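Local structure of phycocyanobilin lyase subunit alpha (Nostoc sp. PCC 7120, 5N3U) at residues F239-L244 against N270-L275; G246-Q251 against D263-V268. The protein associates with a beta subunit to form a lyase that is probably required for attaching the bilin chromophore to the alpha chain of phycocyanin. One frame throughout, in Å; residues are numbered along the deposited sequence.

Contact 1: F239-L244 against N270-L275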
ATOM      1  N   PHE A 239      14.259  -1.786   4.776  1.00 24.60           N
ATOM      2  CA  PHE A 239      15.095  -1.323   5.897  1.00 24.06           C
ATOM      3  C   PHE A 239      16.563  -1.758   5.701  1.00 24.01           C
ATOM      4  O   PHE A 239      17.484  -1.022   6.036  1.00 24.56           O
ATOM      5  CB  PHE A 239      14.601  -1.928   7.174  1.00 29.20           C
ATOM      6  CG  PHE A 239      13.301  -1.375   7.590  1.00 30.70           C
ATOM      7  CD1 PHE A 239      13.250  -0.110   8.179  1.00 34.39           C
ATOM      8  CD2 PHE A 239      12.116  -2.094   7.349  1.00 30.87           C
ATOM      9  CE1 PHE A 239      11.975   0.450   8.560  1.00 38.50           C
ATOM     10  CE2 PHE A 239      10.861  -1.559   7.714  1.00 33.44           C
ATOM     11  CZ  PHE A 239      10.800  -0.279   8.287  1.00 33.92           C
ATOM     12  N   LYS A 240      16.758  -2.958   5.198  1.00 23.93           N
ATOM     13  CA  LYS A 240      18.136  -3.380   4.895  1.00 28.95           C
ATOM     14  C   LYS A 240      18.822  -2.457   3.942  1.00 26.20           C
ATOM     15  O   LYS A 240      19.988  -2.074   4.141  1.00 25.62           O
ATOM     16  CB  LYS A 240      18.181  -4.796   4.393  1.00 28.21           C
ATOM     17  CG  LYS A 240      17.675  -5.794   5.395  1.00 29.66           C
ATOM     18  CD  LYS A 240      17.912  -7.162   4.819  1.00 31.65           C
ATOM     19  CE  LYS A 240      17.193  -8.197   5.539  1.00 32.99           C
ATOM     20  NZ  LYS A 240      17.778  -9.543   5.271  1.00 38.52           N
ATOM     21  N   LEU A 241      18.116  -2.032   2.889  1.00 22.92           N
ATOM     22  CA  LEU A 241      18.730  -1.169   1.914  1.00 23.20           C
ATOM     23  C   LEU A 241      19.028   0.176   2.432  1.00 26.09           C
ATOM     24  O   LEU A 241      20.053   0.820   2.022  1.00 24.99           O
ATOM     25  CB  LEU A 241      17.813  -1.061   0.645  1.00 25.73           C
ATOM     26  CG  LEU A 241      17.734  -2.319  -0.198  1.00 27.65           C
ATOM     27  CD1 LEU A 241      16.521  -2.191  -1.109  1.00 33.41           C
ATOM     28  CD2 LEU A 241      19.048  -2.376  -1.011  1.00 27.60           C
ATOM     29  N   ILE A 242      18.167   0.674   3.310  1.00 25.64           N
ATOM     30  CA  ILE A 242      18.470   1.996   3.908  1.00 29.37           C
ATOM     31  C   ILE A 242      19.704   1.921   4.802  1.00 26.49           C
ATOM     32  O   ILE A 242      20.499   2.823   4.806  1.00 25.45           O
ATOM     33  CB  ILE A 242      17.289   2.520   4.779  1.00 31.22           C
ATOM     34  CG1 ILE A 242      16.116   2.849   3.917  1.00 36.34           C
ATOM     35  CG2 ILE A 242      17.691   3.767   5.563  1.00 36.17           C
ATOM     36  CD1 ILE A 242      16.436   3.955   2.951  1.00 36.77           C
ATOM     37  N   ALA A 243      19.821   0.844   5.550  1.00 27.37           N
ATOM     38  CA  ALA A 243      21.003   0.658   6.405  1.00 25.59           C
ATOM     39  C   ALA A 243      22.264   0.560   5.565  1.00 25.51           C
ATOM     40  O   ALA A 243      23.218   1.326   5.765  1.00 24.93           O
ATOM     41  CB  ALA A 243      20.789  -0.567   7.223  1.00 25.94           C
ATOM     42  N   LEU A 244      22.217  -0.261   4.511  1.00 26.18           N
ATOM     43  CA  LEU A 244      23.374  -0.400   3.593  1.00 24.73           C
ATOM     44  C   LEU A 244      23.715   0.854   2.905  1.00 27.78           C
ATOM     45  O   LEU A 244      24.863   1.228   2.761  1.00 28.43           O
ATOM     46  CB  LEU A 244      23.204  -1.602   2.629  1.00 27.51           C
ATOM     47  CG  LEU A 244      23.136  -2.938   3.330  1.00 27.73           C
ATOM     48  CD1 LEU A 244      22.664  -4.137   2.474  1.00 29.86           C
ATOM     49  CD2 LEU A 244      24.539  -3.251   3.913  1.00 33.14           C
ATOM     50  N   ASN A 270      27.404  -4.866  -3.471  1.00 30.79           N
ATOM     51  CA  ASN A 270      27.109  -6.222  -3.811  1.00 34.08           C
ATOM     52  C   ASN A 270      26.065  -6.804  -2.900  1.00 33.10           C
ATOM     53  O   ASN A 270      25.221  -7.659  -3.302  1.00 28.58           O
ATOM     54  CB  ASN A 270      28.380  -7.114  -3.770  1.00 35.85           C
ATOM     55  CG  ASN A 270      29.401  -6.775  -4.900  1.00 41.19           C
ATOM     56  OD1 ASN A 270      29.058  -6.241  -5.927  1.00 34.93           O
ATOM     57  ND2 ASN A 270      30.659  -7.129  -4.694  1.00 41.68           N
ATOM     58  N   LEU A 271      26.110  -6.402  -1.626  1.00 30.81           N
ATOM     59  CA  LEU A 271      25.066  -6.874  -0.716  1.00 29.93           C
ATOM     60  C   LEU A 271      23.686  -6.188  -1.107  1.00 22.30           C
ATOM     61  O   LEU A 271      22.671  -6.826  -1.066  1.00 28.61           O
ATOM     62  CB  LEU A 271      25.413  -6.544   0.718  1.00 32.24           C
ATOM     63  CG  LEU A 271      26.620  -7.308   1.252  1.00 32.51           C
ATOM     64  CD1 LEU A 271      27.114  -6.643   2.540  1.00 34.70           C
ATOM     65  CD2 LEU A 271      26.252  -8.767   1.447  1.00 29.42           C
ATOM     66  N   MET A 272      23.755  -4.942  -1.463  1.00 23.82           N
ATOM     67  CA  MET A 272      22.524  -4.188  -1.783  1.00 26.80           C
ATOM     68  C   MET A 272      21.867  -4.829  -3.001  1.00 28.35           C
ATOM     69  O   MET A 272      20.679  -5.200  -2.964  1.00 25.85           O
ATOM     70  CB  MET A 272      22.833  -2.719  -2.041  1.00 25.64           C
ATOM     71  CG  MET A 272      23.287  -1.949  -0.791  1.00 23.26           C
ATOM     72  SD  MET A 272      23.774  -0.292  -1.052  1.00 27.79           S
ATOM     73  CE  MET A 272      22.161   0.448  -1.288  1.00 31.57           C
ATOM     74  N   ASP A 273      22.709  -5.119  -4.015  1.00 29.33           N
ATOM     75  CA  ASP A 273      22.268  -5.845  -5.239  1.00 28.50           C
ATOM     76  C   ASP A 273      21.506  -7.101  -4.914  1.00 28.02           C
ATOM     77  O   ASP A 273      20.518  -7.408  -5.607  1.00 28.10           O
ATOM     78  CB  ASP A 273      23.401  -6.150  -6.240  1.00 29.98           C
ATOM     79  CG  ASP A 273      23.983  -4.896  -6.901  1.00 34.85           C
ATOM     80  OD1 ASP A 273      23.719  -3.706  -6.553  1.00 32.21           O
ATOM     81  OD2 ASP A 273      24.741  -5.066  -7.890  1.00 36.88           O
ATOM     82  N   SER A 274      21.904  -7.852  -3.888  1.00 25.85           N
ATOM     83  CA  SER A 274      21.242  -9.101  -3.608  1.00 26.25           C
ATOM     84  C   SER A 274      19.886  -8.952  -2.896  1.00 26.61           C
ATOM     85  O   SER A 274      19.220  -9.900  -2.721  1.00 34.29           O
ATOM     86  CB  SER A 274      22.155  -9.989  -2.736  1.00 35.84           C
ATOM     87  OG  SER A 274      22.366  -9.443  -1.431  1.00 41.90           O
ATOM     88  N   LEU A 275      19.519  -7.774  -2.441  1.00 26.27           N
ATOM     89  CA  LEU A 275      18.259  -7.552  -1.703  1.00 26.77           C
ATOM     90  C   LEU A 275      17.185  -6.908  -2.609  1.00 32.80           C
ATOM     91  O   LEU A 275      16.219  -6.284  -2.127  1.00 29.23           O
ATOM     92  CB  LEU A 275      18.587  -6.614  -0.576  1.00 23.67           C
ATOM     93  CG  LEU A 275      19.599  -7.171   0.406  1.00 27.11           C
ATOM     94  CD1 LEU A 275      19.980  -6.159   1.455  1.00 30.49           C
ATOM     95  CD2 LEU A 275      19.003  -8.403   1.060  1.00 30.20           C
TER
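The last two helices of this all-helical, HEAT-repeat-containing chain, 237-250 and 263-273, form an antiparallel hairpin, and L241, L244, M272 and L275 carry its packing near the C-terminus. The interface is apolar and no hydrogen bond crosses it. At its middle, L244 and M272 run antiparallel alongside each other: CB of L244 lies 3.4 Å from CG of M272, tighter than an ordinary carbon-carbon contact. The M272 chain runs extended to SD and then bends (chi3 75°), which carries its CE back to 3.9 Å from the carbonyl O of L241, while SD rests against CB of L244. L241 reaches over from the neighbouring turn with one branch, CD2 standing 3.9 Å from CB of M272 and about as near to that residue's carbonyl O.

L275, in the turn near the C-terminus, packs against K240 and L244. Its side chain crosses each of them at about a right angle, CD1 meeting CD1 of L244 at 3.5 Å. K240 contributes only the aliphatic part of its chain here; its NZ goes on to the carbonyl oxygens of A231 and A233. Helix 227-232 covers another flank, I230 touching L244, whereas Y155 of the beta subunit packs on M272 and D273 forms a salt bridge with R193 of that subunit. The turn leading to L275 is tied by the hydroxyl of S274, which donates to the carbonyl O of L271 at an OG-to-O distance of 2.7 Å. Beyond this turn, the branch of L275 that touches L244 also reaches K240, its CD1 lying 3.7 Å from CB of the lysine.

Contact 2: G246-Q251 against D263-V268; sequences GLLEHQ and DQAIRV
CB of L248 meets CG1 of V268 at 3.8 Å in the antiparallel helix hairpin made by 237-250 and 263-273, whose local axes run at 166° to one another and approach to 9.1 Å. The small side chain of A265 is consistent with this close approach: L248 and A265 are the nearest backbone pair, their CA atoms 5.6 Å apart. L248 sets its CG anti to its own backbone N (chi1 178°), a turn that swings CD1 over the A265 methyl, with CD1 to CB at 3.8 Å. One leucine thus touches two residues a helical turn apart. M269 and M272 extend this apolar surface along the same helix, and A189 of the beta subunit also packs on L248.

Toward the connecting loop the pairing becomes polar in composition but not in bonding. The chains of Q251 and Q264 cross obliquely, with their amide planes 65° apart, and NE2 of Q251 lies 3.5 Å from the aliphatic CB of Q264 without meeting its amide oxygen. With an alanine at Q251 the chain lying against Q264 would be gone, and the CB of Q264 is likely to lose this cover. Both glutamines also touch L224 from a preceding loop. Q264 bends at chi2 and turns its amide away toward its own helix, where R267, also salt-bridged through NE to E228, donates from NH1 to OE1 of Q264 at 2.9 Å, the oxygen lying close to the guanidinium plane.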
ATOM      1  N   GLY A 246      23.459   3.771   4.125  1.00 26.38           N
ATOM      2  CA  GLY A 246      24.199   4.644   5.065  1.00 26.81           C
ATOM      3  C   GLY A 246      25.629   4.143   5.208  1.00 26.02           C
ATOM      4  O   GLY A 246      26.586   4.886   5.247  1.00 29.54           O
ATOM      5  N   LEU A 247      25.801   2.865   5.215  1.00 26.78           N
ATOM      6  CA  LEU A 247      27.157   2.328   5.223  1.00 29.86           C
ATOM      7  C   LEU A 247      27.949   2.755   3.974  1.00 37.83           C
ATOM      8  O   LEU A 247      29.105   3.194   4.051  1.00 37.51           O
ATOM      9  CB  LEU A 247      27.110   0.826   5.347  1.00 29.90           C
ATOM     10  CG  LEU A 247      27.234   0.253   6.718  1.00 31.41           C
ATOM     11  CD1 LEU A 247      26.055   0.586   7.603  1.00 31.40           C
ATOM     12  CD2 LEU A 247      27.344  -1.256   6.659  1.00 29.84           C
ATOM     13  N   LEU A 248      27.288   2.723   2.837  1.00 33.26           N
ATOM     14  CA  LEU A 248      27.882   3.059   1.588  1.00 34.11           C
ATOM     15  C   LEU A 248      28.272   4.488   1.562  1.00 34.57           C
ATOM     16  O   LEU A 248      29.379   4.851   1.176  1.00 38.34           O
ATOM     17  CB  LEU A 248      26.871   2.741   0.428  1.00 32.31           C
ATOM     18  CG  LEU A 248      27.341   3.101  -0.978  1.00 33.07           C
ATOM     19  CD1 LEU A 248      28.722   2.491  -1.206  1.00 34.98           C
ATOM     20  CD2 LEU A 248      26.344   2.572  -2.011  1.00 32.02           C
ATOM     21  N   GLU A 249      27.403   5.332   2.009  1.00 34.25           N
ATOM     22  CA  GLU A 249      27.721   6.729   2.053  1.00 39.76           C
ATOM     23  C   GLU A 249      28.923   7.090   2.944  1.00 44.90           C
ATOM     24  O   GLU A 249      29.669   8.007   2.618  1.00 48.29           O
ATOM     25  CB  GLU A 249      26.531   7.513   2.509  1.00 44.10           C
ATOM     26  CG  GLU A 249      25.418   7.555   1.496  1.00 46.19           C
ATOM     27  CD  GLU A 249      24.151   8.055   2.147  1.00 55.73           C
ATOM     28  OE1 GLU A 249      23.869   7.662   3.318  1.00 53.59           O
ATOM     29  OE2 GLU A 249      23.432   8.845   1.504  1.00 54.86           O
ATOM     30  N   HIS A 250      29.124   6.361   4.022  1.00 39.50           N
ATOM     31  CA  HIS A 250      30.321   6.561   4.879  1.00 49.43           C
ATOM     32  C   HIS A 250      31.623   6.124   4.172  1.00 48.86           C
ATOM     33  O   HIS A 250      32.633   6.759   4.312  1.00 49.01           O
ATOM     34  CB  HIS A 250      30.125   5.752   6.179  1.00 49.96           C
ATOM     35  CG  HIS A 250      31.219   5.914   7.200  1.00 64.70           C
ATOM     36  ND1 HIS A 250      31.905   4.838   7.739  1.00 67.21           N
ATOM     37  CD2 HIS A 250      31.699   7.014   7.832  1.00 63.98           C
ATOM     38  CE1 HIS A 250      32.767   5.270   8.645  1.00 57.69           C
ATOM     39  NE2 HIS A 250      32.670   6.586   8.714  1.00 59.93           N
ATOM     40  N   GLN A 251      31.566   5.042   3.400  1.00 45.74           N
ATOM     41  CA  GLN A 251      32.682   4.574   2.607  1.00 50.03           C
ATOM     42  C   GLN A 251      32.952   5.363   1.346  1.00 57.33           C
ATOM     43  O   GLN A 251      33.862   4.987   0.605  1.00 65.20           O
ATOM     44  CB  GLN A 251      32.473   3.124   2.175  1.00 46.22           C
ATOM     45  CG  GLN A 251      32.356   2.115   3.290  1.00 47.10           C
ATOM     46  CD  GLN A 251      33.478   2.266   4.294  1.00 49.01           C
ATOM     47  OE1 GLN A 251      33.251   2.450   5.503  1.00 49.80           O
ATOM     48  NE2 GLN A 251      34.697   2.277   3.787  1.00 44.55           N
ATOM     49  N   ASP A 263      37.108  -1.112  -2.320  1.00 42.83           N
ATOM     50  CA  ASP A 263      36.591  -2.465  -2.224  1.00 44.55           C
ATOM     51  C   ASP A 263      35.561  -2.628  -1.107  1.00 50.98           C
ATOM     52  O   ASP A 263      34.754  -3.575  -1.120  1.00 51.73           O
ATOM     53  CB  ASP A 263      37.749  -3.429  -1.998  1.00 51.56           C
ATOM     54  CG  ASP A 263      38.873  -3.222  -3.048  1.00 63.07           C
ATOM     55  OD1 ASP A 263      38.755  -3.757  -4.180  1.00 63.44           O
ATOM     56  OD2 ASP A 263      39.817  -2.436  -2.754  1.00 63.50           O
ATOM     57  N   GLN A 264      35.606  -1.727  -0.127  1.00 42.95           N
ATOM     58  CA  GLN A 264      34.573  -1.717   0.922  1.00 47.76           C
ATOM     59  C   GLN A 264      33.187  -1.221   0.368  1.00 39.25           C
ATOM     60  O   GLN A 264      32.185  -1.773   0.663  1.00 39.50           O
ATOM     61  CB  GLN A 264      35.028  -0.804   2.073  1.00 51.41           C
ATOM     62  CG  GLN A 264      36.306  -1.260   2.788  1.00 51.44           C
ATOM     63  CD  GLN A 264      36.111  -2.538   3.574  1.00 57.27           C
ATOM     64  OE1 GLN A 264      35.205  -3.344   3.317  1.00 55.81           O
ATOM     65  NE2 GLN A 264      36.962  -2.728   4.581  1.00 70.30           N
ATOM     66  N   ALA A 265      33.191  -0.173  -0.427  1.00 39.92           N
ATOM     67  CA  ALA A 265      32.002   0.287  -1.096  1.00 40.92           C
ATOM     68  C   ALA A 265      31.428  -0.794  -2.008  1.00 45.15           C
ATOM     69  O   ALA A 265      30.242  -1.087  -1.965  1.00 37.98           O
ATOM     70  CB  ALA A 265      32.328   1.509  -1.884  1.00 41.06           C
ATOM     71  N   ILE A 266      32.280  -1.440  -2.806  1.00 38.37           N
ATOM     72  CA  ILE A 266      31.830  -2.504  -3.653  1.00 36.83           C
ATOM     73  C   ILE A 266      31.226  -3.591  -2.861  1.00 33.94           C
ATOM     74  O   ILE A 266      30.199  -4.155  -3.246  1.00 34.70           O
ATOM     75  CB  ILE A 266      33.003  -3.108  -4.495  1.00 39.73           C
ATOM     76  CG1 ILE A 266      33.385  -2.107  -5.568  1.00 42.88           C
ATOM     77  CG2 ILE A 266      32.618  -4.382  -5.198  1.00 38.52           C
ATOM     78  CD1 ILE A 266      34.825  -2.246  -6.093  1.00 47.39           C
ATOM     79  N   ARG A 267      31.873  -3.960  -1.780  1.00 30.19           N
ATOM     80  CA  ARG A 267      31.342  -5.011  -0.913  1.00 32.51           C
ATOM     81  C   ARG A 267      29.881  -4.693  -0.449  1.00 26.54           C
ATOM     82  O   ARG A 267      29.015  -5.569  -0.432  1.00 29.63           O
ATOM     83  CB  ARG A 267      32.230  -5.082   0.328  1.00 36.19           C
ATOM     84  CG  ARG A 267      31.746  -5.952   1.477  1.00 33.79           C
ATOM     85  CD  ARG A 267      32.532  -5.467   2.700  1.00 42.84           C
ATOM     86  NE  ARG A 267      32.147  -6.111   3.945  1.00 43.54           N
ATOM     87  CZ  ARG A 267      32.582  -5.696   5.138  1.00 50.20           C
ATOM     88  NH1 ARG A 267      33.415  -4.658   5.238  1.00 47.04           N
ATOM     89  NH2 ARG A 267      32.140  -6.283   6.233  1.00 49.73           N
ATOM     90  N   VAL A 268      29.684  -3.471  -0.037  1.00 29.91           N
ATOM     91  CA  VAL A 268      28.345  -3.015   0.408  1.00 30.30           C
ATOM     92  C   VAL A 268      27.339  -3.037  -0.810  1.00 28.43           C
ATOM     93  O   VAL A 268      26.255  -3.538  -0.659  1.00 28.38           O
ATOM     94  CB  VAL A 268      28.464  -1.611   0.994  1.00 33.80           C
ATOM     95  CG1 VAL A 268      27.087  -0.983   1.264  1.00 33.86           C
ATOM     96  CG2 VAL A 268      29.304  -1.649   2.284  1.00 36.10           C
TER

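Contacts 1 and 2 show how one helical hairpin is built from successive layers. Both pair helix 237-250 with helix 263-273, and their centres are 11 Å apart on the same side of the chain's centre. Along the sequence the order is 239-244, 246-251, 263-268, 270-275, so contact 2 lies nearer the connecting segment, part of which is not modelled, and contact 1 joins the two helices at the open end of the hairpin. The layers are continuous: the carbonyl O of L244 touches CG1 of V268, and SD of M272 meets CD2 of L248. The hairpin ends the chain, and residues around both contacts also pack against the beta subunit, which places it at the interface of the lyase.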